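Local atomic coordinates of spike protein P1 (PDB entry 2VVE), a protein that serves as the receptor-binding spike of bacteriophage PM2, standing at the fivefold vertices of the virion with its C-terminal part responsible for receptor binding. Residues F15-R20 and A247-E252; T106-N111 and R203-E208; P155-T160 and T229-V234. All blocks are in the same frame, centred on the assembly; numbering follows the deposited sequence.

Overall arrangement
Two jelly-roll domains hold the three contacts. Contact 1 pairs neighbouring strands of one sheet in the domain bearing both chain ends. Contacts 2 and 3 lie in the other domain, nested within the loop that contact 1 closes; the centres of contacts 1 and 3 are 33 Å apart. Contact 1 is partly buried and combines backbone hydrogen bonds, an amide pair and apolar packing. Contact 3 is apolar and buried between two sheets; contact 2 is largely buried under a helix on the outer face of one of them, with a partly exposed salt bridge beside the apolar packing. Strands 151-160 and 200-208 are sheet neighbours, joining contacts 2 and 3, whose centres are about 10 Å apart.

Contact 1: F15-R20 and A247-E252; sequences FQIPLR and AQILME
Phe15 and Ile249 form a hydrogen-bonded antiparallel pair between strands 11-19 and 245-253, which are neighbours in the BIDG sheet of a jelly roll. Strand 245-253 reaches this sheet from the far end of the chain, after the whole of the other domain, and lies between 11-19 and 33-39. The Phe15 pair is bonded both ways, N to Ile249 O and O to Ile249 N, and Ile17 pairs with Ala247 in the same manner.

Gln16 belongs to the non-hydrogen-bonded pair between them, facing Gln248 on one side of the sheet. Its CB lies 3.9 Å from Ala247 O. CG sits beside the Gln248 amide, 3.6 Å from Gln248 NE2. The chain then bends (chi2 68°), setting CD beside Gln248 OE1 and bringing NE2 to that same OE1 at 2.8 Å. The acceptor lies near the plane of the Gln16 amide, but the two amide planes are turned 36° apart. Gln16 NE2 also bonds to Gly61 O of a second subunit, while Gln248 NE2 reaches Glu123 OE2, so Gln16 NE2 has two acceptors and both ends of the Gln248 amide are bonded.

Phe15, Ile17, Ala247 and Ile249 share the other side, where the packing is apolar. With chi1 at 61°, Phe15 CG sits between its backbone N and carbonyl carbon, and the ring swings over the neighbouring strand. Ile249 CB lies over one face, 4.0 Å from the ring centroid in a CH-pi contact, and Met251 CE reaches the ring edge in plane. Ile17 CD1 meets Ile249 CG1 at 3.6 Å, continuing this surface, and Leu19 adds a looser contact where its CD2 lies 4.1 Å from Ala247 CB.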
ATOM      1  N   PHE A  15      23.771   2.728 -11.355  1.00 10.87           N
ATOM      2  CA  PHE A  15      24.242   4.074 -11.045  1.00  9.89           C
ATOM      3  C   PHE A  15      23.071   5.005 -10.790  1.00 15.22           C
ATOM      4  O   PHE A  15      21.917   4.606 -10.908  1.00 11.63           O
ATOM      5  CB  PHE A  15      25.136   4.604 -12.179  1.00 11.34           C
ATOM      6  CG  PHE A  15      24.436   4.707 -13.510  1.00 14.98           C
ATOM      7  CD1 PHE A  15      23.848   5.905 -13.917  1.00 18.09           C
ATOM      8  CD2 PHE A  15      24.361   3.600 -14.366  1.00 13.88           C
ATOM      9  CE1 PHE A  15      23.188   5.996 -15.159  1.00 15.30           C
ATOM     10  CE2 PHE A  15      23.693   3.686 -15.597  1.00 17.16           C
ATOM     11  CZ  PHE A  15      23.121   4.882 -15.993  1.00 18.07           C
ATOM     12  N   GLN A  16      23.382   6.241 -10.430  1.00  9.64           N
ATOM     13  CA  GLN A  16      22.361   7.236 -10.109  1.00 12.45           C
ATOM     14  C   GLN A  16      22.458   8.391 -11.089  1.00 17.81           C
ATOM     15  O   GLN A  16      23.565   8.827 -11.432  1.00 15.70           O
ATOM     16  CB  GLN A  16      22.521   7.749  -8.669  1.00 12.95           C
ATOM     17  CG  GLN A  16      22.151   6.726  -7.555  1.00 14.57           C
ATOM     18  CD  GLN A  16      23.121   5.547  -7.463  1.00 17.64           C
ATOM     19  OE1 GLN A  16      24.337   5.732  -7.437  1.00 16.23           O
ATOM     20  NE2 GLN A  16      22.581   4.327  -7.426  1.00 16.12           N
ATOM     21  N   ILE A  17      21.305   8.884 -11.536  1.00 10.35           N
ATOM     22  CA  ILE A  17      21.278  10.089 -12.381  1.00 13.47           C
ATOM     23  C   ILE A  17      20.717  11.286 -11.606  1.00 15.31           C
ATOM     24  O   ILE A  17      19.631  11.192 -11.010  1.00 14.14           O
ATOM     25  CB  ILE A  17      20.461   9.884 -13.673  1.00 13.95           C
ATOM     26  CG1 ILE A  17      21.192   8.939 -14.637  1.00 14.03           C
ATOM     27  CG2 ILE A  17      20.175  11.239 -14.368  1.00 19.18           C
ATOM     28  CD1 ILE A  17      20.286   8.364 -15.737  1.00 18.50           C
ATOM     29  N   PRO A  18      21.448  12.416 -11.618  1.00 16.76           N
ATOM     30  CA  PRO A  18      20.926  13.610 -10.967  1.00 16.63           C
ATOM     31  C   PRO A  18      19.803  14.200 -11.805  1.00 19.35           C
ATOM     32  O   PRO A  18      20.003  14.527 -12.977  1.00 19.72           O
ATOM     33  CB  PRO A  18      22.132  14.553 -10.923  1.00 17.68           C
ATOM     34  CG  PRO A  18      22.950  14.155 -12.119  1.00 17.91           C
ATOM     35  CD  PRO A  18      22.762  12.662 -12.255  1.00 15.10           C
ATOM     36  N   LEU A  19      18.617  14.295 -11.213  1.00 12.54           N
ATOM     37  CA  LEU A  19      17.468  14.859 -11.922  1.00 13.64           C
ATOM     38  C   LEU A  19      17.423  16.383 -11.758  1.00 15.80           C
ATOM     39  O   LEU A  19      17.302  16.886 -10.644  1.00 16.70           O
ATOM     40  CB  LEU A  19      16.175  14.237 -11.405  1.00 13.99           C
ATOM     41  CG  LEU A  19      16.000  12.722 -11.586  1.00 11.10           C
ATOM     42  CD1 LEU A  19      14.812  12.238 -10.766  1.00 11.83           C
ATOM     43  CD2 LEU A  19      15.809  12.373 -13.067  1.00 14.86           C
ATOM     44  N   ARG A  20      17.534  17.111 -12.870  1.00 11.13           N
ATOM     45  CA  ARG A  20      17.594  18.564 -12.793  1.00 12.39           C
ATOM     46  C   ARG A  20      16.381  19.169 -13.513  1.00 17.09           C
ATOM     47  O   ARG A  20      15.427  18.453 -13.794  1.00 17.28           O
ATOM     48  CB  ARG A  20      18.953  19.067 -13.295  1.00 13.75           C
ATOM     49  CG  ARG A  20      20.113  18.431 -12.519  1.00 13.61           C
ATOM     50  CD  ARG A  20      21.439  19.144 -12.744  1.00 17.37           C
ATOM     51  NE  ARG A  20      22.500  18.541 -11.933  1.00 19.45           N
ATOM     52  CZ  ARG A  20      22.724  18.807 -10.644  1.00 28.04           C
ATOM     53  NH1 ARG A  20      21.967  19.683  -9.983  1.00 20.64           N
ATOM     54  NH2 ARG A  20      23.712  18.190 -10.003  1.00 20.68           N
ATOM     55  N   ALA A 247      17.634   9.509  -9.684  1.00 11.05           N
ATOM     56  CA  ALA A 247      16.979   8.343 -10.278  1.00 11.20           C
ATOM     57  C   ALA A 247      17.919   7.153 -10.202  1.00 14.62           C
ATOM     58  O   ALA A 247      19.109   7.280 -10.476  1.00 12.70           O
ATOM     59  CB  ALA A 247      16.595   8.624 -11.727  1.00 14.16           C
ATOM     60  N   GLN A 248      17.384   6.012  -9.789  1.00  9.58           N
ATOM     61  CA  GLN A 248      18.166   4.781  -9.653  1.00  9.01           C
ATOM     62  C   GLN A 248      18.104   4.054 -10.982  1.00 11.17           C
ATOM     63  O   GLN A 248      17.008   3.860 -11.514  1.00 12.52           O
ATOM     64  CB  GLN A 248      17.557   3.899  -8.545  1.00  8.68           C
ATOM     65  CG  GLN A 248      17.500   4.549  -7.153  1.00  8.85           C
ATOM     66  CD  GLN A 248      18.884   4.861  -6.612  1.00  9.30           C
ATOM     67  OE1 GLN A 248      19.839   4.110  -6.843  1.00 16.92           O
ATOM     68  NE2 GLN A 248      19.004   5.980  -5.887  1.00 17.64           N
ATOM     69  N   ILE A 249      19.259   3.648 -11.518  1.00  8.88           N
ATOM     70  CA  ILE A 249      19.317   2.997 -12.823  1.00  9.77           C
ATOM     71  C   ILE A 249      20.107   1.710 -12.765  1.00 10.39           C
ATOM     72  O   ILE A 249      21.227   1.684 -12.287  1.00 14.21           O
ATOM     73  CB  ILE A 249      19.998   3.888 -13.931  1.00 13.74           C
ATOM     74  CG1 ILE A 249      19.569   5.358 -13.848  1.00 17.65           C
ATOM     75  CG2 ILE A 249      19.806   3.262 -15.346  1.00 16.35           C
ATOM     76  CD1 ILE A 249      18.099   5.629 -14.171  1.00 21.02           C
ATOM     77  N   LEU A 250      19.484   0.642 -13.235  1.00  8.43           N
ATOM     78  CA  LEU A 250      20.188  -0.587 -13.566  1.00 10.30           C
ATOM     79  C   LEU A 250      20.100  -0.722 -15.080  1.00 12.97           C
ATOM     80  O   LEU A 250      18.999  -0.810 -15.641  1.00 12.48           O
ATOM     81  CB  LEU A 250      19.543  -1.783 -12.850  1.00  7.04           C
ATOM     82  CG  LEU A 250      20.217  -3.117 -13.196  1.00 13.87           C
ATOM     83  CD1 LEU A 250      20.388  -3.951 -11.951  1.00 15.78           C
ATOM     84  CD2 LEU A 250      19.451  -3.873 -14.277  1.00 20.52           C
ATOM     85  N   MET A 251      21.262  -0.710 -15.734  1.00  8.30           N
ATOM     86  CA  MET A 251      21.344  -0.790 -17.180  1.00  8.62           C
ATOM     87  C   MET A 251      21.974  -2.112 -17.608  1.00 17.20           C
ATOM     88  O   MET A 251      22.972  -2.550 -17.023  1.00 14.33           O
ATOM     89  CB  MET A 251      22.216   0.359 -17.692  1.00 10.96           C
ATOM     90  CG  MET A 251      22.278   0.406 -19.191  1.00 12.51           C
ATOM     91  SD  MET A 251      23.210   1.836 -19.747  1.00 20.79           S
ATOM     92  CE  MET A 251      22.178   3.177 -19.182  1.00 21.46           C
ATOM     93  N   GLU A 252      21.414  -2.711 -18.655  1.00 14.18           N
ATOM     94  CA  GLU A 252      21.969  -3.920 -19.272  1.00  9.92           C
ATOM     95  C   GLU A 252      22.372  -3.647 -20.721  1.00 15.91           C
ATOM     96  O   GLU A 252      21.632  -3.025 -21.482  1.00 13.95           O
ATOM     97  CB  GLU A 252      20.970  -5.071 -19.211  1.00 11.35           C
ATOM     98  CG  GLU A 252      20.332  -5.218 -17.813  1.00 10.01           C
ATOM     99  CD  GLU A 252      19.274  -6.305 -17.749  1.00 18.63           C
ATOM    100  OE1 GLU A 252      18.877  -6.823 -18.806  1.00 27.48           O
ATOM    101  OE2 GLU A 252      18.862  -6.645 -16.630  1.00 24.82           O
TER

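Contact 2: T106-N111 and R203-E208; sequences TALEAN and RVFPVE
Leu108 and Phe205 carry the apolar part of the contact between helix 105-110 and strand 200-208. Leu108 CB stands over one face of the Phe205 ring, toward its rim, 4.0 Å from the centroid in a CH-pi contact. Its CD2 bears on the root of the ring, 3.7 Å from Phe205 CG, and also reaches Val207 CG1 at 4.2 Å. Glu109 approaches the same ring from another direction: its CG is in the ring plane at the edge, 3.6 Å from Phe205 CZ.

The strand corresponds to strand H of a jelly roll, and the helix lies in the connection leading to strand 116-120. Phe205 points to the outer face of the sheet, whereas Val204 and Pro206 point to the sandwich interior; Leu169 of strand 169-172 also packs against Leu108 and Phe205.

The charged pair lies beside the ring. The Glu109 chain, extended beyond CG, carries OE2 to Arg203 NH1 at 2.8 Å in a salt bridge. OE2 lies in the guanidinium plane, but the nitrogen meets it from above the carboxylate plane, the two planes being 44° apart. Each group has a second partner: Arg203 NE pairs with Asp117 OD1, and Glu109 OE2 with Arg105 NH1. At the helix end, Asn111 ND2 donates to Ala107 O at 3.0 Å.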
ATOM      1  N   THR A 106      11.704  20.437  20.564  1.00 12.55           N
ATOM      2  CA  THR A 106      10.377  20.442  21.183  1.00 16.32           C
ATOM      3  C   THR A 106       9.978  21.854  21.640  1.00 14.01           C
ATOM      4  O   THR A 106       8.858  22.301  21.384  1.00 12.60           O
ATOM      5  CB  THR A 106      10.296  19.428  22.341  1.00 13.12           C
ATOM      6  OG1 THR A 106      10.536  18.120  21.814  1.00 14.66           O
ATOM      7  CG2 THR A 106       8.921  19.457  23.006  1.00 15.56           C
ATOM      8  N   ALA A 107      10.911  22.562  22.267  1.00 13.47           N
ATOM      9  CA  ALA A 107      10.621  23.884  22.842  1.00 15.64           C
ATOM     10  C   ALA A 107      10.328  24.908  21.741  1.00  9.92           C
ATOM     11  O   ALA A 107       9.418  25.731  21.867  1.00 14.10           O
ATOM     12  CB  ALA A 107      11.773  24.341  23.720  1.00 15.42           C
ATOM     13  N   LEU A 108      11.068  24.824  20.643  1.00  9.28           N
ATOM     14  CA  LEU A 108      10.895  25.777  19.545  1.00 13.39           C
ATOM     15  C   LEU A 108       9.542  25.561  18.858  1.00 14.57           C
ATOM     16  O   LEU A 108       8.822  26.527  18.559  1.00 11.45           O
ATOM     17  CB  LEU A 108      12.072  25.716  18.560  1.00 10.80           C
ATOM     18  CG  LEU A 108      13.140  26.791  18.842  1.00 16.59           C
ATOM     19  CD1 LEU A 108      13.787  26.676  20.249  1.00 12.46           C
ATOM     20  CD2 LEU A 108      14.223  26.850  17.752  1.00 15.54           C
ATOM     21  N   GLU A 109       9.190  24.295  18.639  1.00 12.30           N
ATOM     22  CA  GLU A 109       7.902  23.957  18.033  1.00 12.14           C
ATOM     23  C   GLU A 109       6.759  24.367  18.969  1.00 16.22           C
ATOM     24  O   GLU A 109       5.737  24.878  18.512  1.00 14.89           O
ATOM     25  CB  GLU A 109       7.827  22.461  17.677  1.00 14.31           C
ATOM     26  CG  GLU A 109       8.816  22.032  16.605  1.00 16.46           C
ATOM     27  CD  GLU A 109       8.632  20.582  16.174  1.00 18.57           C
ATOM     28  OE1 GLU A 109       7.587  19.978  16.497  1.00 22.20           O
ATOM     29  OE2 GLU A 109       9.544  20.043  15.520  1.00 17.91           O
ATOM     30  N   ALA A 110       6.947  24.164  20.276  1.00 12.92           N
ATOM     31  CA  ALA A 110       5.919  24.504  21.270  1.00 18.50           C
ATOM     32  C   ALA A 110       5.605  26.005  21.263  1.00 14.68           C
ATOM     33  O   ALA A 110       4.495  26.430  21.606  1.00 17.78           O
ATOM     34  CB  ALA A 110       6.349  24.051  22.666  1.00 16.39           C
ATOM     35  N   ASN A 111       6.609  26.794  20.883  1.00 13.64           N
ATOM     36  CA  ASN A 111       6.508  28.242  20.912  1.00 15.16           C
ATOM     37  C   ASN A 111       6.332  28.821  19.514  1.00 15.46           C
ATOM     38  O   ASN A 111       6.551  30.020  19.287  1.00 18.13           O
ATOM     39  CB  ASN A 111       7.726  28.825  21.622  1.00 15.39           C
ATOM     40  CG  ASN A 111       7.602  28.739  23.127  1.00 21.67           C
ATOM     41  OD1 ASN A 111       6.893  29.543  23.743  1.00 19.33           O
ATOM     42  ND2 ASN A 111       8.270  27.753  23.733  1.00 17.86           N
ATOM     43  N   ARG A 203      15.355  18.802  10.592  1.00 14.31           N
ATOM     44  CA  ARG A 203      14.455  19.950  10.757  1.00 10.99           C
ATOM     45  C   ARG A 203      15.277  21.208  11.021  1.00 14.55           C
ATOM     46  O   ARG A 203      16.232  21.186  11.815  1.00 14.11           O
ATOM     47  CB  ARG A 203      13.465  19.703  11.893  1.00 11.78           C
ATOM     48  CG  ARG A 203      12.402  20.783  12.077  1.00 13.56           C
ATOM     49  CD  ARG A 203      11.146  20.180  12.700  1.00 10.34           C
ATOM     50  NE  ARG A 203      10.473  19.286  11.741  1.00 16.16           N
ATOM     51  CZ  ARG A 203       9.405  18.541  12.015  1.00 18.66           C
ATOM     52  NH1 ARG A 203       8.879  18.561  13.228  1.00 17.40           N
ATOM     53  NH2 ARG A 203       8.864  17.773  11.067  1.00 18.69           N
ATOM     54  N   VAL A 204      14.888  22.292  10.345  1.00 12.18           N
ATOM     55  CA  VAL A 204      15.624  23.565  10.370  1.00 10.16           C
ATOM     56  C   VAL A 204      14.740  24.714  10.855  1.00 12.03           C
ATOM     57  O   VAL A 204      13.672  24.958  10.287  1.00 12.27           O
ATOM     58  CB  VAL A 204      16.184  23.929   8.956  1.00 13.74           C
ATOM     59  CG1 VAL A 204      17.029  25.208   9.022  1.00 13.33           C
ATOM     60  CG2 VAL A 204      16.978  22.768   8.357  1.00 11.72           C
ATOM     61  N   PHE A 205      15.197  25.415  11.898  1.00 12.65           N
ATOM     62  CA  PHE A 205      14.512  26.601  12.440  1.00 12.48           C
ATOM     63  C   PHE A 205      15.329  27.873  12.127  1.00 10.59           C
ATOM     64  O   PHE A 205      16.394  28.104  12.728  1.00 11.07           O
ATOM     65  CB  PHE A 205      14.332  26.500  13.966  1.00 13.43           C
ATOM     66  CG  PHE A 205      13.542  25.307  14.434  1.00 10.20           C
ATOM     67  CD1 PHE A 205      12.195  25.447  14.769  1.00 12.08           C
ATOM     68  CD2 PHE A 205      14.149  24.059  14.590  1.00 13.47           C
ATOM     69  CE1 PHE A 205      11.457  24.354  15.226  1.00  9.62           C
ATOM     70  CE2 PHE A 205      13.411  22.958  15.048  1.00 11.51           C
ATOM     71  CZ  PHE A 205      12.067  23.106  15.356  1.00 18.69           C
ATOM     72  N   PRO A 206      14.859  28.693  11.174  1.00 10.16           N
ATOM     73  CA  PRO A 206      15.493  29.999  10.969  1.00 12.79           C
ATOM     74  C   PRO A 206      15.126  30.953  12.111  1.00 12.14           C
ATOM     75  O   PRO A 206      13.940  31.226  12.348  1.00 13.88           O
ATOM     76  CB  PRO A 206      14.909  30.473   9.622  1.00 16.20           C
ATOM     77  CG  PRO A 206      14.271  29.251   9.004  1.00 15.13           C
ATOM     78  CD  PRO A 206      13.788  28.452  10.188  1.00 13.21           C
ATOM     79  N   VAL A 207      16.142  31.441  12.822  1.00 11.13           N
ATOM     80  CA  VAL A 207      15.922  32.251  14.025  1.00 13.10           C
ATOM     81  C   VAL A 207      16.831  33.461  14.133  1.00 12.11           C
ATOM     82  O   VAL A 207      17.888  33.525  13.477  1.00 11.00           O
ATOM     83  CB  VAL A 207      16.123  31.408  15.328  1.00 16.10           C
ATOM     84  CG1 VAL A 207      15.214  30.189  15.336  1.00 13.41           C
ATOM     85  CG2 VAL A 207      17.589  31.004  15.503  1.00 14.60           C
ATOM     86  N   GLU A 208      16.424  34.414  14.980  1.00 10.96           N
ATOM     87  CA  GLU A 208      17.325  35.474  15.443  1.00 14.65           C
ATOM     88  C   GLU A 208      17.913  35.052  16.806  1.00 15.01           C
ATOM     89  O   GLU A 208      17.156  34.756  17.734  1.00 14.28           O
ATOM     90  CB  GLU A 208      16.561  36.801  15.563  1.00 13.09           C
ATOM     91  CG  GLU A 208      17.416  37.959  16.120  1.00 14.17           C
ATOM     92  CD  GLU A 208      18.729  38.152  15.354  1.00 19.76           C
ATOM     93  OE1 GLU A 208      18.690  38.503  14.143  1.00 19.99           O
ATOM     94  OE2 GLU A 208      19.804  37.954  15.968  1.00 19.08           O
TER

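Contact 3: P155-T160 and T229-V234; sequences PAFYIT and TTFIEV
The rings of Phe157 and Phe231 approach each other obliquely, CE1 to CE1 at 4.2 Å, between the two facing sheets of a jelly-roll sandwich. Around the Phe157 ring, Val234 CG1 also comes in at a slant, 3.8 Å from CE1. Around the Phe231 ring, Pro155 CB and Ala156 O both converge on CZ, at 3.8 Å and 3.7 Å.

Strand 151-160, in the position of strand E, crosses strand 229-236, in that of strand I, with the short segments at 65°. Their backbones stay well apart, and side chains bridge the sheets. The Phe157 and Val234 side chains run alongside each other, pointing opposite ways. Leu191 touches both phenylalanines; Val204 packs on Phe157 and Pro206 on Phe231, making this part of the domain's hydrophobic core.

Strand 229-236 is kinked here. Phe231 is the centre of an inverse gamma turn, and Ile232 and Glu233 form a classic beta bulge against strand 129-137. Past the bulge, Val234 again faces inward; with CG1 anti to its backbone N (chi1 -178°), that methyl also lies 4.0 Å from Phe157 CZ.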
ATOM      1  N   PRO A 155      21.540  36.220  12.727  1.00 15.80           N
ATOM      2  CA  PRO A 155      20.603  35.189  12.284  1.00 14.88           C
ATOM      3  C   PRO A 155      21.254  33.804  12.309  1.00 12.75           C
ATOM      4  O   PRO A 155      22.472  33.694  12.161  1.00 12.58           O
ATOM      5  CB  PRO A 155      20.248  35.615  10.850  1.00 14.90           C
ATOM      6  CG  PRO A 155      21.417  36.470  10.411  1.00 12.05           C
ATOM      7  CD  PRO A 155      21.894  37.162  11.644  1.00 17.16           C
ATOM      8  N   ALA A 156      20.459  32.765  12.530  1.00 16.32           N
ATOM      9  CA  ALA A 156      20.991  31.396  12.536  1.00 10.59           C
ATOM     10  C   ALA A 156      19.988  30.412  11.958  1.00 11.19           C
ATOM     11  O   ALA A 156      18.790  30.719  11.868  1.00 11.27           O
ATOM     12  CB  ALA A 156      21.393  30.974  13.947  1.00 12.27           C
ATOM     13  N   PHE A 157      20.495  29.258  11.525  1.00 12.53           N
ATOM     14  CA  PHE A 157      19.672  28.062  11.371  1.00 10.61           C
ATOM     15  C   PHE A 157      19.985  27.183  12.549  1.00 10.60           C
ATOM     16  O   PHE A 157      21.157  26.881  12.788  1.00 12.09           O
ATOM     17  CB  PHE A 157      20.032  27.285  10.106  1.00 12.39           C
ATOM     18  CG  PHE A 157      19.859  28.066   8.842  1.00 18.48           C
ATOM     19  CD1 PHE A 157      18.614  28.578   8.487  1.00 13.75           C
ATOM     20  CD2 PHE A 157      20.941  28.275   7.995  1.00 14.38           C
ATOM     21  CE1 PHE A 157      18.448  29.297   7.283  1.00 15.82           C
ATOM     22  CE2 PHE A 157      20.798  29.004   6.797  1.00 18.73           C
ATOM     23  CZ  PHE A 157      19.543  29.508   6.444  1.00 18.51           C
ATOM     24  N   TYR A 158      18.946  26.797  13.296  1.00  9.44           N
ATOM     25  CA  TYR A 158      19.083  25.721  14.271  1.00 12.94           C
ATOM     26  C   TYR A 158      18.625  24.436  13.583  1.00 14.31           C
ATOM     27  O   TYR A 158      17.475  24.344  13.160  1.00 11.92           O
ATOM     28  CB  TYR A 158      18.210  25.966  15.509  1.00  8.39           C
ATOM     29  CG  TYR A 158      18.635  27.102  16.418  1.00 10.08           C
ATOM     30  CD1 TYR A 158      19.854  27.786  16.239  1.00 16.84           C
ATOM     31  CD2 TYR A 158      17.817  27.491  17.464  1.00 17.27           C
ATOM     32  CE1 TYR A 158      20.218  28.825  17.093  1.00 20.89           C
ATOM     33  CE2 TYR A 158      18.172  28.518  18.310  1.00 16.54           C
ATOM     34  CZ  TYR A 158      19.362  29.176  18.140  1.00 19.48           C
ATOM     35  OH  TYR A 158      19.666  30.188  19.037  1.00 16.95           O
ATOM     36  N   ILE A 159      19.514  23.449  13.479  1.00 11.16           N
ATOM     37  CA  ILE A 159      19.224  22.231  12.717  1.00  9.67           C
ATOM     38  C   ILE A 159      19.379  20.987  13.595  1.00 13.86           C
ATOM     39  O   ILE A 159      20.366  20.851  14.324  1.00 16.18           O
ATOM     40  CB  ILE A 159      20.134  22.106  11.464  1.00 16.10           C
ATOM     41  CG1 ILE A 159      20.124  23.414  10.654  1.00 10.55           C
ATOM     42  CG2 ILE A 159      19.720  20.891  10.603  1.00 13.15           C
ATOM     43  CD1 ILE A 159      20.941  23.366   9.350  1.00  8.85           C
ATOM     44  N   THR A 160      18.424  20.062  13.513  1.00 11.97           N
ATOM     45  CA  THR A 160      18.546  18.819  14.293  1.00 15.44           C
ATOM     46  C   THR A 160      19.779  18.038  13.789  1.00 18.41           C
ATOM     47  O   THR A 160      20.004  17.945  12.587  1.00 19.79           O
ATOM     48  CB  THR A 160      17.273  17.938  14.203  1.00 16.17           C
ATOM     49  OG1 THR A 160      16.994  17.638  12.836  1.00 19.17           O
ATOM     50  CG2 THR A 160      16.051  18.652  14.820  1.00 17.33           C
ATOM     51  N   THR A 229      14.331  40.715  12.459  1.00 15.09           N
ATOM     52  CA  THR A 229      14.960  39.923  11.403  1.00 10.17           C
ATOM     53  C   THR A 229      13.920  39.106  10.665  1.00 15.37           C
ATOM     54  O   THR A 229      13.091  38.465  11.299  1.00 17.23           O
ATOM     55  CB  THR A 229      16.033  38.986  12.023  1.00 13.46           C
ATOM     56  OG1 THR A 229      17.075  39.795  12.597  1.00 13.63           O
ATOM     57  CG2 THR A 229      16.643  38.038  10.977  1.00 17.62           C
ATOM     58  N   THR A 230      13.967  39.149   9.330  1.00 11.81           N
ATOM     59  CA  THR A 230      13.073  38.355   8.483  1.00 12.83           C
ATOM     60  C   THR A 230      13.858  37.517   7.470  1.00 14.31           C
ATOM     61  O   THR A 230      14.725  38.038   6.746  1.00 17.15           O
ATOM     62  CB  THR A 230      12.052  39.255   7.727  1.00 18.53           C
ATOM     63  OG1 THR A 230      11.311  40.048   8.663  1.00 17.16           O
ATOM     64  CG2 THR A 230      11.075  38.406   6.879  1.00 16.86           C
ATOM     65  N   PHE A 231      13.544  36.225   7.410  1.00 14.21           N
ATOM     66  CA  PHE A 231      14.150  35.330   6.413  1.00 12.73           C
ATOM     67  C   PHE A 231      13.363  35.386   5.105  1.00 15.92           C
ATOM     68  O   PHE A 231      12.519  34.536   4.824  1.00 16.14           O
ATOM     69  CB  PHE A 231      14.277  33.891   6.935  1.00 12.95           C
ATOM     70  CG  PHE A 231      15.289  33.737   8.034  1.00 13.94           C
ATOM     71  CD1 PHE A 231      16.565  33.269   7.758  1.00 14.55           C
ATOM     72  CD2 PHE A 231      14.970  34.083   9.342  1.00 15.22           C
ATOM     73  CE1 PHE A 231      17.522  33.139   8.780  1.00 13.77           C
ATOM     74  CE2 PHE A 231      15.911  33.963  10.370  1.00 13.96           C
ATOM     75  CZ  PHE A 231      17.188  33.484  10.090  1.00 14.93           C
ATOM     76  N   ILE A 232      13.645  36.418   4.315  1.00 16.25           N
ATOM     77  CA  ILE A 232      12.956  36.658   3.042  1.00 16.59           C
ATOM     78  C   ILE A 232      12.894  35.400   2.144  1.00 19.50           C
ATOM     79  O   ILE A 232      11.829  35.047   1.605  1.00 18.53           O
ATOM     80  CB  ILE A 232      13.616  37.852   2.294  1.00 15.85           C
ATOM     81  CG1 ILE A 232      13.488  39.145   3.129  1.00 16.99           C
ATOM     82  CG2 ILE A 232      13.038  38.017   0.893  1.00 18.24           C
ATOM     83  CD1 ILE A 232      12.043  39.591   3.373  1.00 22.16           C
ATOM     84  N   GLU A 233      14.030  34.718   2.016  1.00 18.96           N
ATOM     85  CA  GLU A 233      14.123  33.495   1.234  1.00 19.57           C
ATOM     86  C   GLU A 233      15.172  32.576   1.854  1.00 16.11           C
ATOM     87  O   GLU A 233      16.248  33.027   2.205  1.00 16.31           O
ATOM     88  CB  GLU A 233      14.515  33.843  -0.206  1.00 19.73           C
ATOM     89  CG  GLU A 233      14.412  32.690  -1.193  1.00 26.31           C
ATOM     90  CD  GLU A 233      15.110  32.988  -2.514  1.00 41.75           C
ATOM     91  OE1 GLU A 233      15.702  34.087  -2.663  1.00 42.36           O
ATOM     92  OE2 GLU A 233      15.069  32.111  -3.399  1.00 48.97           O
ATOM     93  N   VAL A 234      14.831  31.304   2.031  1.00 12.09           N
ATOM     94  CA  VAL A 234      15.805  30.288   2.434  1.00 14.06           C
ATOM     95  C   VAL A 234      15.946  29.325   1.250  1.00 12.76           C
ATOM     96  O   VAL A 234      14.951  28.762   0.766  1.00 15.68           O
ATOM     97  CB  VAL A 234      15.383  29.525   3.710  1.00 18.76           C
ATOM     98  CG1 VAL A 234      16.480  28.513   4.112  1.00 15.35           C
ATOM     99  CG2 VAL A 234      15.079  30.516   4.862  1.00 14.92           C
TER